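Local coordinates for beta-N-acetylglucosaminidase-like protein Glycoside hydrolase family 20 (Flavobacterium johnsoniae, PDB 6YHH), which probably removes terminal N-acetylhexosamine units from chitin-derived oligosaccharides, as a family 20 beta-N-acetylhexosaminidase of bacterial chitin breakdown, at residues S567-E572 and A590-K595. Numbering follows the deposited sequence.
Sequences SLAFDE and AAFFNK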
loop_
_atom_site.group_PDB
_atom_site.type_symbol
_atom_site.label_atom_id
_atom_site.label_comp_id
_atom_site.label_asym_id
_atom_site.label_seq_id
_atom_site.Cartn_x
_atom_site.Cartn_y
_atom_site.Cartn_z
ATOM N N SER A 567 11.096 -25.814 1.618
ATOM C CA SER A 567 10.585 -27.105 1.170
ATOM C C SER A 567 11.214 -27.486 -0.165
ATOM O O SER A 567 11.636 -28.619 -0.334
ATOM C CB SER A 567 9.086 -27.119 1.023
ATOM O OG SER A 567 8.517 -26.846 2.324
ATOM N N LEU A 568 11.205 -26.567 -1.130
ATOM C CA LEU A 568 11.768 -26.912 -2.452
ATOM C C LEU A 568 13.260 -27.237 -2.308
ATOM O O LEU A 568 13.747 -28.182 -2.952
ATOM C CB LEU A 568 11.581 -25.755 -3.404
ATOM C CG LEU A 568 10.147 -25.472 -3.872
ATOM C CD1 LEU A 568 10.114 -24.219 -4.769
ATOM C CD2 LEU A 568 9.508 -26.661 -4.461
ATOM N N ALA A 569 13.962 -26.471 -1.491
ATOM C CA ALA A 569 15.376 -26.775 -1.246
ATOM C C ALA A 569 15.637 -28.075 -0.578
ATOM O O ALA A 569 16.591 -28.771 -0.900
ATOM C CB ALA A 569 16.069 -25.621 -0.543
ATOM N N PHE A 570 14.806 -28.402 0.378
ATOM C CA PHE A 570 14.852 -29.676 1.059
ATOM C C PHE A 570 14.636 -30.810 0.117
ATOM O O PHE A 570 15.380 -31.834 0.069
ATOM C CB PHE A 570 13.827 -29.716 2.198
ATOM C CG PHE A 570 13.912 -30.971 3.018
ATOM C CD1 PHE A 570 15.057 -31.282 3.774
ATOM C CD2 PHE A 570 12.843 -31.886 3.079
ATOM C CE1 PHE A 570 15.071 -32.437 4.573
ATOM C CE2 PHE A 570 12.878 -33.021 3.836
ATOM C CZ PHE A 570 14.055 -33.321 4.578
ATOM N N ASP A 571 13.599 -30.660 -0.720
ATOM C CA ASP A 571 13.276 -31.707 -1.644
ATOM C C ASP A 571 14.502 -32.045 -2.534
ATOM O O ASP A 571 14.746 -33.250 -2.792
ATOM C CB ASP A 571 12.167 -31.217 -2.586
ATOM C CG ASP A 571 10.764 -31.185 -1.930
ATOM O OD1 ASP A 571 10.536 -31.787 -0.886
ATOM O OD2 ASP A 571 9.895 -30.540 -2.564
ATOM N N GLU A 572 15.170 -31.005 -2.987
ATOM C CA GLU A 572 16.365 -31.104 -3.868
ATOM C C GLU A 572 17.463 -31.799 -3.085
ATOM O O GLU A 572 18.108 -32.761 -3.598
ATOM C CB GLU A 572 16.822 -29.731 -4.343
ATOM C CG GLU A 572 18.161 -29.728 -5.133
ATOM C CD GLU A 572 18.077 -30.494 -6.464
ATOM O OE1 GLU A 572 16.929 -30.884 -6.906
ATOM O OE2 GLU A 572 19.188 -30.738 -7.067
ATOM N N ALA A 590 20.940 -32.949 6.717
ATOM C CA ALA A 590 20.986 -32.748 8.141
ATOM C C ALA A 590 20.854 -31.248 8.518
ATOM O O ALA A 590 20.290 -30.963 9.583
ATOM C CB ALA A 590 22.301 -33.323 8.696
ATOM N N ALA A 591 21.396 -30.326 7.690
ATOM C CA ALA A 591 21.349 -28.914 7.972
ATOM C C ALA A 591 19.873 -28.444 8.141
ATOM O O ALA A 591 19.601 -27.569 8.976
ATOM C CB ALA A 591 22.012 -28.095 6.893
ATOM N N PHE A 592 18.971 -29.057 7.387
ATOM C CA PHE A 592 17.527 -28.651 7.475
ATOM C C PHE A 592 16.961 -29.108 8.775
ATOM O O PHE A 592 16.232 -28.380 9.429
ATOM C CB PHE A 592 16.717 -29.260 6.312
ATOM C CG PHE A 592 16.948 -28.550 5.020
ATOM C CD1 PHE A 592 16.213 -27.371 4.674
ATOM C CD2 PHE A 592 17.886 -29.022 4.119
ATOM C CE1 PHE A 592 16.431 -26.751 3.429
ATOM C CE2 PHE A 592 18.123 -28.385 2.932
ATOM C CZ PHE A 592 17.416 -27.234 2.582
ATOM N N PHE A 593 17.326 -30.312 9.199
ATOM C CA PHE A 593 16.846 -30.789 10.493
ATOM C C PHE A 593 17.334 -29.937 11.646
ATOM O O PHE A 593 16.549 -29.578 12.567
ATOM C CB PHE A 593 17.275 -32.246 10.724
ATOM C CG PHE A 593 16.779 -33.198 9.688
ATOM C CD1 PHE A 593 15.498 -33.059 9.114
ATOM C CD2 PHE A 593 17.511 -34.307 9.351
ATOM C CE1 PHE A 593 15.062 -33.933 8.143
ATOM C CE2 PHE A 593 17.062 -35.183 8.383
ATOM C CZ PHE A 593 15.851 -35.002 7.794
ATOM N N ASN A 594 18.616 -29.561 11.658
ATOM C CA ASN A 594 19.101 -28.693 12.702
ATOM C C ASN A 594 18.371 -27.319 12.632
ATOM O O ASN A 594 18.002 -26.724 13.680
ATOM C CB ASN A 594 20.594 -28.506 12.593
ATOM C CG ASN A 594 21.342 -29.739 12.973
ATOM O OD1 ASN A 594 22.286 -30.185 12.268
ATOM N ND2 ASN A 594 20.988 -30.280 14.025
ATOM N N LYS A 595 18.119 -26.828 11.433
ATOM C CA LYS A 595 17.421 -25.572 11.281
ATOM C C LYS A 595 16.003 -25.643 11.850
ATOM O O LYS A 595 15.585 -24.706 12.607
ATOM C CB LYS A 595 17.321 -25.166 9.786
ATOM C CG LYS A 595 16.619 -23.835 9.616
ATOM C CD LYS A 595 16.579 -23.363 8.163
ATOM C CE LYS A 595 15.976 -21.948 8.085
ATOM N NZ LYS A 595 16.104 -21.435 6.686
#
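Phe570 and Phe592 meet as an offset edge-to-face pair, the rim of the Phe570 ring directed at the face of Phe592, with centroids 5.3 Å apart and planes at 69°. The tightest approach is Phe570 CD1 to Phe592 CG, 3.5 Å. With CG anti to the backbone N (chi1 -175°), the Phe570 ring reaches across to the second helix beside Phe592, while its own CB sits over the Phe592 face in a CH-pi contact, 4.1 Å from the centroid. A flat aromatic suits position 592 because one face can cover both this methylene and the helix backbone around Phe570 CA.

Phe593 completes an aromatic cluster with these two: its CE1 meets Phe570 CZ at 3.8 Å, the rings set obliquely. Ala569 CB touches Phe592 CZ at 3.8 Å; the small methyl lets the ring tip come close to the backbone. Replacing Phe592 with an alanine would probably open a gap between the helices and deprive Phe570 of its edge-to-face partner.

Helices 565-579 and 583-607 pair as a roughly antiparallel helical hairpin, their local axes 10.6 Å apart and inclined at 144°. A salt bridge from Lys595 to Asp566 also links them. Phe570 and Phe593 are buried, and large apolar rings suit sites that touch both the partner helix and helix 665-671; Phe593 also meets helix 617-634, joining the hairpin to the C-terminal helices, away from the predicted proton donor Glu317.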